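PDB 5LG5: allantoin racemase from Pseudomonas fluorescens, which catalyses the racemisation of allantoin, interconverting its two enantiomers, and probably acts on related hydantoins as well. Local coordinates for residues A70-G75 with T207-L212; G83-E86 with P91-D94; I176-G181 with G185-I190; R60-D65 with E86-P91; A98-A103 with A130-R135. All blocks are in the same frame, centred on the assembly; numbering follows the deposited sequence.

All five contacts are mainly apolar, but they lie in different parts of the fold. Interactions 1, 2 and 5 are buried; interactions 3 and 4 are only partly so. Interactions 1 and 2 meet on neighbouring strands of one parallel sheet, 70-74 and 92-94, while interaction 4 shares helix 81-87 with interaction 2 and faces the third subunit. Interaction 3 belongs to the other parallel sheet, its centre about 23 Å from that of interaction 2. Interaction 5 lies in between: helix 95-103, which follows strand 92-94, touches C177 of interaction 3. A water joins the segments in interaction 2; in interaction 5 an arginine ties loop carbonyls together beside the apolar patch.

Interaction 1. Residues A70-G75 with T207-L212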
# COMPACT_ATOMS: atom_id res chain seq x y z
N ALA E 70 0.72 -11.00 32.77
CA ALA E 70 0.43 -10.26 31.56
C ALA E 70 0.13 -8.84 31.95
O ALA E 70 -0.15 -8.55 33.12
CB ALA E 70 -0.76 -10.88 30.82
N VAL E 71 0.20 -7.94 30.97
CA VAL E 71 -0.10 -6.54 31.21
C VAL E 71 -0.98 -6.02 30.10
O VAL E 71 -0.74 -6.29 28.91
CB VAL E 71 1.18 -5.67 31.29
CG1 VAL E 71 0.81 -4.18 31.37
CG2 VAL E 71 2.05 -6.07 32.49
N ILE E 72 -2.04 -5.31 30.48
CA ILE E 72 -2.91 -4.65 29.51
C ILE E 72 -2.73 -3.16 29.62
O ILE E 72 -2.86 -2.60 30.72
CB ILE E 72 -4.39 -4.96 29.74
CG1 ILE E 72 -4.70 -6.44 29.48
CG2 ILE E 72 -5.25 -4.09 28.82
CD1 ILE E 72 -6.13 -6.83 29.89
N GLN E 73 -2.43 -2.51 28.50
CA GLN E 73 -2.39 -1.06 28.48
C GLN E 73 -3.74 -0.53 28.04
O GLN E 73 -4.16 -0.72 26.89
CB GLN E 73 -1.25 -0.53 27.60
CG GLN E 73 -1.26 0.98 27.49
CD GLN E 73 0.06 1.55 27.03
OE1 GLN E 73 1.13 1.11 27.45
NE2 GLN E 73 -0.00 2.54 26.15
N ALA E 74 -4.43 0.13 28.97
CA ALA E 74 -5.83 0.49 28.79
C ALA E 74 -5.95 1.93 28.37
O ALA E 74 -6.44 2.78 29.13
CB ALA E 74 -6.63 0.24 30.06
N GLY E 75 -5.47 2.23 27.18
CA GLY E 75 -5.68 3.53 26.59
C GLY E 75 -5.81 3.31 25.10
O GLY E 75 -5.17 2.42 24.54
N THR E 207 -9.41 -11.01 27.57
CA THR E 207 -9.50 -12.36 27.01
C THR E 207 -8.24 -12.68 26.22
O THR E 207 -7.75 -13.81 26.25
CB THR E 207 -10.74 -12.57 26.12
OG1 THR E 207 -10.59 -11.82 24.91
CG2 THR E 207 -12.02 -12.15 26.85
N ILE E 208 -7.71 -11.69 25.52
CA ILE E 208 -6.51 -11.93 24.74
C ILE E 208 -5.32 -12.22 25.67
O ILE E 208 -4.61 -13.21 25.48
CB ILE E 208 -6.21 -10.75 23.78
CG1 ILE E 208 -7.29 -10.69 22.70
CG2 ILE E 208 -4.84 -10.90 23.14
CD1 ILE E 208 -7.23 -9.44 21.82
N ALA E 209 -5.14 -11.40 26.70
CA ALA E 209 -4.05 -11.63 27.66
C ALA E 209 -4.16 -13.00 28.32
O ALA E 209 -3.15 -13.72 28.44
CB ALA E 209 -4.01 -10.50 28.72
N GLU E 210 -5.36 -13.35 28.77
CA GLU E 210 -5.59 -14.67 29.38
C GLU E 210 -5.22 -15.76 28.39
O GLU E 210 -4.61 -16.77 28.76
CB GLU E 210 -7.06 -14.85 29.77
CG GLU E 210 -7.47 -14.16 31.05
CD GLU E 210 -8.93 -14.42 31.36
OE1 GLU E 210 -9.65 -14.81 30.42
OE2 GLU E 210 -9.36 -14.21 32.52
N SER E 211 -5.64 -15.55 27.14
CA SER E 211 -5.39 -16.53 26.10
C SER E 211 -3.89 -16.76 25.90
O SER E 211 -3.43 -17.90 25.83
CB SER E 211 -6.03 -16.06 24.80
OG SER E 211 -7.43 -15.97 24.98
N LEU E 212 -3.14 -15.67 25.82
CA LEU E 212 -1.70 -15.73 25.61
C LEU E 212 -1.02 -16.48 26.76
O LEU E 212 -0.15 -17.32 26.54
CB LEU E 212 -1.11 -14.32 25.44
CG LEU E 212 -1.54 -13.56 24.17
CD1 LEU E 212 -0.97 -12.13 24.17
CD2 LEU E 212 -1.10 -14.33 22.90
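A70 and A209 mark the closest backbone approach, their CA atoms 6.1 Å apart, where the first residues of strand 70-74 run under one turn of helix 201-214. Both alanines direct their CB toward the other segment, and the two methyls meet at 3.9 Å, A70 CB to A209 CB. The A209 methyl also reaches the next residue of the same strand face: I72 CG1 lies 4.2 Å from A209 CB. The first torsion of I72 explains this, because CG1 stands beside the backbone N (chi1 -66°) and carries the longer branch to the helix, although the CB itself leaves the strand at an angle to it. The A209 methyl thus lies against two alternate strand residues, and its small size lets the helix lie close to the sheet.

The sheet is the four-stranded parallel one of an alpha/beta layered fold, in which 70-74 is an inner strand between 2-7 and 92-94. Helix 201-214 covers it; A209 also touches I3 of the adjoining strand, and I72 packs on A205 and V206. Other positions of the helix meet the second subunit: E210 OE1 makes a salt bridge to R214 NH1 there, while its OE2 is held by S27 N and T30 OG1 of its own chain. T207 and S211 pack on S211 and T207 of that subunit. Within the helix T207 O accepts from S211 N at 2.9 Å.

Interaction 2. Residues G83-E86 with P91-D94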
# COMPACT_ATOMS: atom_id res chain seq x y z
N GLY E 83 7.62 -0.32 24.36
CA GLY E 83 8.53 -0.15 25.48
C GLY E 83 8.29 -1.20 26.54
O GLY E 83 9.23 -1.83 27.04
N LEU E 84 7.02 -1.39 26.90
CA LEU E 84 6.65 -2.45 27.84
C LEU E 84 7.14 -3.80 27.34
O LEU E 84 7.67 -4.60 28.12
CB LEU E 84 5.13 -2.53 28.02
CG LEU E 84 4.41 -1.93 29.24
CD1 LEU E 84 5.36 -1.30 30.24
CD2 LEU E 84 3.31 -0.97 28.81
N GLN E 85 6.95 -4.05 26.05
CA GLN E 85 7.36 -5.32 25.45
C GLN E 85 8.86 -5.59 25.58
O GLN E 85 9.28 -6.75 25.71
CB GLN E 85 6.90 -5.42 23.98
CG GLN E 85 5.39 -5.66 23.83
CD GLN E 85 4.94 -5.67 22.38
OE1 GLN E 85 5.11 -4.68 21.68
NE2 GLN E 85 4.40 -6.80 21.92
N GLU E 86 9.67 -4.55 25.54
CA GLU E 86 11.11 -4.71 25.75
C GLU E 86 11.38 -4.97 27.21
O GLU E 86 12.17 -5.83 27.56
CB GLU E 86 11.86 -3.46 25.35
CG GLU E 86 11.97 -3.24 23.87
CD GLU E 86 12.90 -2.10 23.54
OE1 GLU E 86 13.37 -1.44 24.50
OE2 GLU E 86 13.11 -1.85 22.34
N PRO E 91 3.29 -11.27 28.28
CA PRO E 91 2.55 -10.62 27.20
C PRO E 91 2.01 -9.25 27.59
O PRO E 91 1.61 -9.00 28.74
CB PRO E 91 1.41 -11.61 26.88
CG PRO E 91 1.35 -12.53 28.05
CD PRO E 91 2.75 -12.60 28.61
N VAL E 92 2.06 -8.35 26.62
CA VAL E 92 1.52 -7.01 26.77
C VAL E 92 0.46 -6.83 25.70
O VAL E 92 0.68 -7.13 24.54
CB VAL E 92 2.62 -5.95 26.60
CG1 VAL E 92 2.04 -4.54 26.80
CG2 VAL E 92 3.78 -6.21 27.58
N VAL E 93 -0.73 -6.39 26.08
CA VAL E 93 -1.74 -6.12 25.07
C VAL E 93 -2.38 -4.76 25.27
O VAL E 93 -2.79 -4.38 26.37
CB VAL E 93 -2.75 -7.31 24.82
CG1 VAL E 93 -2.64 -8.40 25.86
CG2 VAL E 93 -4.17 -6.80 24.64
N ASP E 94 -2.38 -3.98 24.19
CA ASP E 94 -2.97 -2.67 24.23
C ASP E 94 -4.41 -2.80 23.78
O ASP E 94 -4.69 -3.52 22.82
CB ASP E 94 -2.20 -1.71 23.34
CG ASP E 94 -2.61 -0.30 23.58
OD1 ASP E 94 -3.73 0.09 23.14
OD2 ASP E 94 -1.84 0.41 24.26
O HOH W 1 3.20 -9.14 23.83
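V92 has CG1 anti to its backbone nitrogen (chi1 -179°) and CG2 beside it, which spreads both methyls toward helix 81-87 and straddles L84. L84 CB lies 3.9 Å from V92 CG1 and equally far from CG2, so the valine fork meets the leucine most closely at the root of its side chain. Q85 follows on the same helix with its chain extended past CG (chi2 177°). Its CG comes to 3.9 Å from V92 CB, and the aliphatic part of the glutamine passes the valine at a slant, close to CG2 as well.

The polar end of Q85 goes beyond the apolar patch. Its NE2 donates to a water at 3.3 Å, and V92 N gives its hydrogen to that same water at 3.1 Å. One solvent oxygen therefore joins the helix side chain to the edge of the strand, taking up the N-H of V92, while strand 70-74 pairs with P91 and V93 on either side of it. The other side of the amide is engaged too: R81 NH1 binds Q85 OE1, which fixes the rotation of the group and leaves NE2 facing the water.

In the fold the contact seats the helix of the beta-alpha-beta unit on its own second strand. L84 reaches beyond V92 to V57, M58 and V61 of helix 47-63 and to Q73 of strand 70-74, while V93, pointing the other way, packs against A205 and A209 of helix 201-214; strand 92-94 is thus sandwiched between helices on both of its faces.

Interaction 3. Residues I176-G181 with G185-I190; sequences ICLGCG and GLDEQI
L178, on strand 175-179, packs against the start of helix 187-194, the two elements that open the beta-alpha-beta unit completed by strand 198-199. Its CG stands beside the backbone nitrogen (chi1 -59°) and its outer torsion is extended (chi2 -173°), which sends the two methyls to different targets. CD1 goes to the helix start: it sits 3.8 Å from D187 N and 4.1 Å from L186 N, so here the leucine rests on backbone, with D187 CB and L186 CB slightly farther away. CD2 turns to the helix proper and meets I190.

I190 likewise keeps CG1 beside its backbone nitrogen, and the long branch continues outward to CD1, passing the leucine at a slant. L186 lies nearer the edge of the patch, and it also touches M157 of helix 153-171, as does I190. Ahead of them G185 has a positive phi (92°) at which a CB would collide with the carbonyl oxygen of the residue before; its N-H is bound by D200 OD2, so the turn into the helix is tied to the loop after strand 198-199.

V198 of that strand touches L178, D187 and I190 alike, adding to the apolar cluster from the sheet. The tightest point across the two segments is methyl on methyl, L178 CD2 to I190 CD1 at 3.5 Å.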
# COMPACT_ATOMS: atom_id res chain seq x y z
N ILE E 176 -18.33 -1.97 15.56
CA ILE E 176 -17.87 -0.75 16.19
C ILE E 176 -16.89 -1.08 17.29
O ILE E 176 -17.13 -1.98 18.09
CB ILE E 176 -19.02 0.06 16.80
CG1 ILE E 176 -20.05 0.41 15.72
CG2 ILE E 176 -18.48 1.29 17.47
CD1 ILE E 176 -19.53 1.38 14.65
N CYS E 177 -15.75 -0.39 17.31
CA CYS E 177 -14.83 -0.46 18.44
C CYS E 177 -14.92 0.80 19.28
O CYS E 177 -14.90 1.90 18.74
CB CYS E 177 -13.37 -0.64 17.96
SG CYS E 177 -13.04 -2.17 17.07
N LEU E 178 -15.04 0.63 20.59
CA LEU E 178 -14.91 1.76 21.51
C LEU E 178 -13.49 2.31 21.40
O LEU E 178 -12.52 1.54 21.43
CB LEU E 178 -15.19 1.31 22.94
CG LEU E 178 -16.60 0.73 23.08
CD1 LEU E 178 -16.92 0.45 24.55
CD2 LEU E 178 -17.63 1.65 22.46
N GLY E 179 -13.35 3.62 21.28
CA GLY E 179 -12.05 4.20 20.99
C GLY E 179 -11.55 5.06 22.13
O GLY E 179 -10.90 6.09 21.91
N CYS E 180 -11.93 4.66 23.34
CA CYS E 180 -11.40 5.25 24.56
C CYS E 180 -11.51 4.28 25.74
O CYS E 180 -12.50 3.55 25.87
CB CYS E 180 -12.11 6.58 24.86
SG CYS E 180 -11.49 7.40 26.35
N GLY E 181 -10.48 4.24 26.58
CA GLY E 181 -10.49 3.39 27.77
C GLY E 181 -11.65 3.72 28.70
O GLY E 181 -12.25 2.84 29.31
N GLY E 185 -17.33 -0.67 28.92
CA GLY E 185 -18.62 -1.14 29.41
C GLY E 185 -19.81 -0.57 28.68
O GLY E 185 -20.95 -0.97 28.91
N LEU E 186 -19.53 0.30 27.72
CA LEU E 186 -20.58 1.08 27.08
C LEU E 186 -21.05 0.38 25.80
O LEU E 186 -21.96 0.86 25.11
CB LEU E 186 -20.06 2.49 26.78
CG LEU E 186 -20.60 3.67 27.61
CD1 LEU E 186 -20.82 3.29 29.07
CD2 LEU E 186 -19.67 4.87 27.50
N ASP E 187 -20.43 -0.77 25.51
CA ASP E 187 -20.63 -1.43 24.23
C ASP E 187 -22.05 -1.92 24.06
O ASP E 187 -22.64 -1.81 22.98
CB ASP E 187 -19.72 -2.64 24.05
CG ASP E 187 -19.36 -3.32 25.35
OD1 ASP E 187 -19.16 -2.65 26.40
OD2 ASP E 187 -19.36 -4.57 25.34
N GLU E 188 -22.60 -2.47 25.14
CA GLU E 188 -23.89 -3.14 25.08
C GLU E 188 -24.98 -2.14 24.66
O GLU E 188 -25.81 -2.43 23.81
CB GLU E 188 -24.21 -3.85 26.41
CG GLU E 188 -23.38 -5.12 26.69
CD GLU E 188 -21.94 -4.86 27.16
OE1 GLU E 188 -21.17 -5.84 27.31
OE2 GLU E 188 -21.56 -3.68 27.38
N GLN E 189 -24.94 -0.95 25.24
CA GLN E 189 -25.93 0.06 24.93
C GLN E 189 -25.81 0.51 23.47
O GLN E 189 -26.81 0.69 22.78
CB GLN E 189 -25.79 1.26 25.88
CG GLN E 189 -25.84 0.89 27.36
CD GLN E 189 -24.50 1.07 28.06
OE1 GLN E 189 -23.53 0.37 27.76
NE2 GLN E 189 -24.45 2.01 29.00
N ILE E 190 -24.57 0.69 23.00
CA ILE E 190 -24.30 1.06 21.60
C ILE E 190 -24.73 -0.03 20.64
O ILE E 190 -25.29 0.25 19.57
CB ILE E 190 -22.81 1.43 21.39
CG1 ILE E 190 -22.44 2.59 22.30
CG2 ILE E 190 -22.53 1.78 19.94
CD1 ILE E 190 -20.96 2.77 22.47

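Interaction 4. Residues R60-D65 with E86-P91; sequences RVMAYD and ELLNVP
M62 bends its side chain over L87 and L88, the last residue of helix 81-87 and the first beyond it. The thioether folds at both inner and outer torsions (chi2 -52°, chi3 100°), so the chain curls back and the terminal methyl, though the CB does not aim there, drops between the two leucines. M62 SD lies 4.0 Å from L87 CB, with M62 CG near the CD1 methyl of L87. Beyond the sulfur, M62 CE presses on L88 CD2 at 3.3 Å, tighter than the usual separation of two methyls, and also lies 3.9 Å from L88 CG.

One position earlier on helix 47-63, V61 meets L88 from the inner side. Its CG1 is 4.0 Å from L88 CD1, and the two side chains cross at about a right angle. L88 therefore takes M62 on one methyl and V61 on both, while its CD1 also touches V71 of strand 70-74. V61 leads inward in its turn to V6 of strand 2-7 and to L84, so the contact joins the ends of two neighbouring helices on one face of the sheet. L87 is also covered by F48 of the third subunit, and E86, next to it, forms a salt bridge there with R118.

Everything that meets between these segments is aliphatic carbon or thioether sulfur. Such contacts set no direction, so the fit depends on shape; the flexible methionine moulds itself to the leucines, whereas branched V61 offers a more rigid surface.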
# COMPACT_ATOMS: atom_id res chain seq x y z
N ARG E 60 5.09 2.93 35.94
CA ARG E 60 4.13 2.35 36.89
C ARG E 60 4.22 0.83 36.95
O ARG E 60 4.11 0.22 38.01
CB ARG E 60 2.71 2.76 36.50
CG ARG E 60 1.63 2.49 37.55
CD ARG E 60 2.00 3.06 38.92
NE ARG E 60 1.30 2.41 40.03
CZ ARG E 60 1.68 1.29 40.64
NH1 ARG E 60 2.75 0.62 40.23
NH2 ARG E 60 0.96 0.83 41.65
N VAL E 61 4.40 0.23 35.79
CA VAL E 61 4.49 -1.22 35.69
C VAL E 61 5.80 -1.73 36.29
O VAL E 61 5.81 -2.75 37.00
CB VAL E 61 4.31 -1.68 34.23
CG1 VAL E 61 4.63 -3.17 34.07
CG2 VAL E 61 2.87 -1.34 33.75
N MET E 62 6.88 -1.03 36.01
CA MET E 62 8.19 -1.39 36.56
C MET E 62 8.22 -1.22 38.08
O MET E 62 8.91 -1.95 38.79
CB MET E 62 9.31 -0.56 35.92
CG MET E 62 9.57 -0.89 34.44
SD MET E 62 9.83 -2.65 34.11
CE MET E 62 8.24 -3.08 33.50
N ALA E 63 7.50 -0.23 38.58
CA ALA E 63 7.35 -0.03 40.03
C ALA E 63 6.51 -1.09 40.74
O ALA E 63 6.55 -1.19 41.96
CB ALA E 63 6.79 1.36 40.31
N TYR E 64 5.72 -1.85 39.98
CA TYR E 64 4.88 -2.90 40.58
C TYR E 64 5.73 -4.07 41.07
O TYR E 64 6.41 -4.72 40.26
CB TYR E 64 3.81 -3.39 39.60
CG TYR E 64 2.77 -4.28 40.23
CD1 TYR E 64 1.73 -3.74 40.99
CD2 TYR E 64 2.84 -5.66 40.10
CE1 TYR E 64 0.77 -4.55 41.57
CE2 TYR E 64 1.88 -6.48 40.68
CZ TYR E 64 0.85 -5.91 41.42
OH TYR E 64 -0.10 -6.71 41.99
N ASP E 65 5.66 -4.35 42.37
CA ASP E 65 6.53 -5.33 43.02
C ASP E 65 6.00 -6.76 43.22
O ASP E 65 6.75 -7.65 43.62
CB ASP E 65 7.07 -4.77 44.35
CG ASP E 65 8.11 -3.69 44.13
OD1 ASP E 65 8.22 -2.77 44.97
OD2 ASP E 65 8.83 -3.77 43.10
N GLU E 86 9.67 -4.55 25.54
CA GLU E 86 11.11 -4.71 25.75
C GLU E 86 11.38 -4.97 27.21
O GLU E 86 12.17 -5.83 27.56
CB GLU E 86 11.86 -3.46 25.35
CG GLU E 86 11.97 -3.24 23.87
CD GLU E 86 12.90 -2.10 23.54
OE1 GLU E 86 13.37 -1.44 24.50
OE2 GLU E 86 13.11 -1.85 22.34
N LEU E 87 10.73 -4.17 28.05
CA LEU E 87 10.95 -4.22 29.49
C LEU E 87 10.49 -5.54 30.11
O LEU E 87 11.10 -6.02 31.06
CB LEU E 87 10.22 -3.06 30.16
CG LEU E 87 10.81 -1.69 29.83
CD1 LEU E 87 9.89 -0.61 30.34
CD2 LEU E 87 12.20 -1.56 30.47
N LEU E 88 9.42 -6.12 29.56
CA LEU E 88 8.78 -7.25 30.21
C LEU E 88 9.03 -8.59 29.51
O LEU E 88 9.29 -8.62 28.31
CB LEU E 88 7.28 -7.00 30.29
CG LEU E 88 6.87 -5.78 31.11
CD1 LEU E 88 5.38 -5.49 30.93
CD2 LEU E 88 7.18 -6.09 32.56
N ASN E 89 8.93 -9.69 30.26
CA ASN E 89 8.93 -11.03 29.68
C ASN E 89 7.57 -11.70 29.86
O ASN E 89 7.49 -12.91 30.03
CB ASN E 89 10.03 -11.91 30.29
CG ASN E 89 11.42 -11.41 29.96
OD1 ASN E 89 11.89 -10.43 30.53
ND2 ASN E 89 12.08 -12.11 29.04
N VAL E 90 6.52 -10.88 29.87
CA VAL E 90 5.15 -11.37 29.86
C VAL E 90 4.39 -10.66 28.75
O VAL E 90 4.81 -9.59 28.31
CB VAL E 90 4.46 -11.14 31.22
CG1 VAL E 90 5.21 -11.90 32.31
CG2 VAL E 90 4.38 -9.65 31.52
N PRO E 91 3.29 -11.27 28.28
CA PRO E 91 2.55 -10.62 27.20
C PRO E 91 2.01 -9.25 27.59
O PRO E 91 1.61 -9.00 28.74
CB PRO E 91 1.41 -11.61 26.88
CG PRO E 91 1.35 -12.53 28.05
CD PRO E 91 2.75 -12.60 28.61

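Interaction 5. Residues A98-A103 with A130-R135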
# COMPACT_ATOMS: atom_id res chain seq x y z
N ALA E 98 -6.21 -4.87 20.71
CA ALA E 98 -7.15 -5.88 21.17
C ALA E 98 -8.51 -5.64 20.52
O ALA E 98 -9.08 -6.56 19.92
CB ALA E 98 -7.27 -5.86 22.68
N ALA E 99 -9.01 -4.41 20.59
CA ALA E 99 -10.32 -4.12 20.01
C ALA E 99 -10.36 -4.36 18.50
O ALA E 99 -11.26 -5.04 18.00
CB ALA E 99 -10.75 -2.69 20.34
N ALA E 100 -9.37 -3.83 17.77
CA ALA E 100 -9.38 -3.96 16.32
C ALA E 100 -9.24 -5.41 15.91
O ALA E 100 -9.97 -5.90 15.05
CB ALA E 100 -8.29 -3.11 15.69
N SER E 101 -8.31 -6.11 16.55
CA SER E 101 -8.07 -7.51 16.23
C SER E 101 -9.30 -8.40 16.47
O SER E 101 -9.64 -9.24 15.62
CB SER E 101 -6.85 -8.04 17.00
OG SER E 101 -6.50 -9.34 16.56
N THR E 102 -9.98 -8.24 17.60
CA THR E 102 -11.16 -9.09 17.79
C THR E 102 -12.32 -8.66 16.89
O THR E 102 -13.02 -9.51 16.39
CB THR E 102 -11.59 -9.36 19.27
OG1 THR E 102 -12.85 -8.74 19.56
CG2 THR E 102 -10.53 -8.97 20.26
N ALA E 103 -12.50 -7.36 16.66
CA ALA E 103 -13.54 -6.89 15.73
C ALA E 103 -13.37 -7.49 14.33
O ALA E 103 -14.34 -7.76 13.61
CB ALA E 103 -13.58 -5.36 15.67
N ALA E 130 0.41 -1.19 13.79
CA ALA E 130 0.09 -2.52 14.28
C ALA E 130 -0.30 -3.46 13.14
O ALA E 130 -0.46 -4.66 13.35
CB ALA E 130 -1.02 -2.46 15.33
N GLY E 131 -0.47 -2.92 11.94
CA GLY E 131 -0.90 -3.72 10.81
C GLY E 131 -2.34 -4.17 10.94
O GLY E 131 -2.71 -5.25 10.48
N LEU E 132 -3.16 -3.32 11.56
CA LEU E 132 -4.57 -3.64 11.78
C LEU E 132 -5.50 -2.64 11.13
O LEU E 132 -6.70 -2.67 11.36
CB LEU E 132 -4.88 -3.75 13.28
CG LEU E 132 -4.27 -4.93 14.04
CD1 LEU E 132 -4.47 -4.75 15.52
CD2 LEU E 132 -4.89 -6.25 13.58
N TYR E 133 -4.94 -1.73 10.34
CA TYR E 133 -5.73 -0.65 9.75
C TYR E 133 -6.43 -0.99 8.44
O TYR E 133 -7.39 -0.33 8.05
CB TYR E 133 -4.88 0.61 9.59
CG TYR E 133 -5.72 1.83 9.28
CD1 TYR E 133 -6.51 2.41 10.27
CD2 TYR E 133 -5.75 2.37 8.00
CE1 TYR E 133 -7.29 3.52 10.00
CE2 TYR E 133 -6.53 3.47 7.72
CZ TYR E 133 -7.30 4.04 8.72
OH TYR E 133 -8.08 5.13 8.43
N GLN E 134 -5.97 -2.03 7.75
CA GLN E 134 -6.56 -2.41 6.47
C GLN E 134 -8.07 -2.66 6.52
O GLN E 134 -8.78 -2.31 5.59
CB GLN E 134 -5.86 -3.65 5.91
CG GLN E 134 -4.39 -3.37 5.75
CD GLN E 134 -4.05 -2.82 4.40
OE1 GLN E 134 -3.22 -1.92 4.27
NE2 GLN E 134 -4.67 -3.39 3.36
N ARG E 135 -8.55 -3.25 7.60
CA ARG E 135 -9.98 -3.52 7.70
C ARG E 135 -10.71 -2.44 8.50
O ARG E 135 -11.88 -2.58 8.88
CB ARG E 135 -10.22 -4.92 8.26
CG ARG E 135 -9.40 -5.96 7.51
CD ARG E 135 -10.23 -7.10 6.97
NE ARG E 135 -11.38 -7.39 7.83
CZ ARG E 135 -11.44 -8.44 8.64
NH1 ARG E 135 -10.42 -9.28 8.73
NH2 ARG E 135 -12.52 -8.64 9.38
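A100 and L132 bring the two segments together, their CA atoms 6.6 Å apart: one is in helix 95-103, the other in the loop that leads from helix 120-129 to strand 136-141. The loop starts with a Schellman motif, G131 adopting positive phi (70°) and two bonds running back into the last helical turn. This reversal swings the chain so that the very next side chain faces helix 95-103.

L132 does the touching with a single methyl. Its CG is beside the backbone nitrogen (chi1 -68°), and CD1 ends over the small residues of the helix, 4.2 Å from A100 CB and 4.3 Å from S101 CB, with S101 N similarly near. Alanine at 100 leaves the helix surface low enough for the leucine to settle on it, and L127 of helix 120-129 and Y110 of strand 110-114 also touch that alanine. L132 also packs on M104 of the second subunit, so the contact lies against the subunit interface.

At the other end of the loop, R135 comes toward the helix without closing on it and spends its guanidinium on backbone oxygens. NH2 binds the carbonyls of M104 and G107, NE that of H108, and NH1 reaches A130 O of the second subunit, an exchange that both subunits make. L132 O is taken by Y110 OH. The leucine contact is purely apolar; the bonds around it probably do more to fix the position of the loop, and the several carbonyls probably stabilise the buried positive charge.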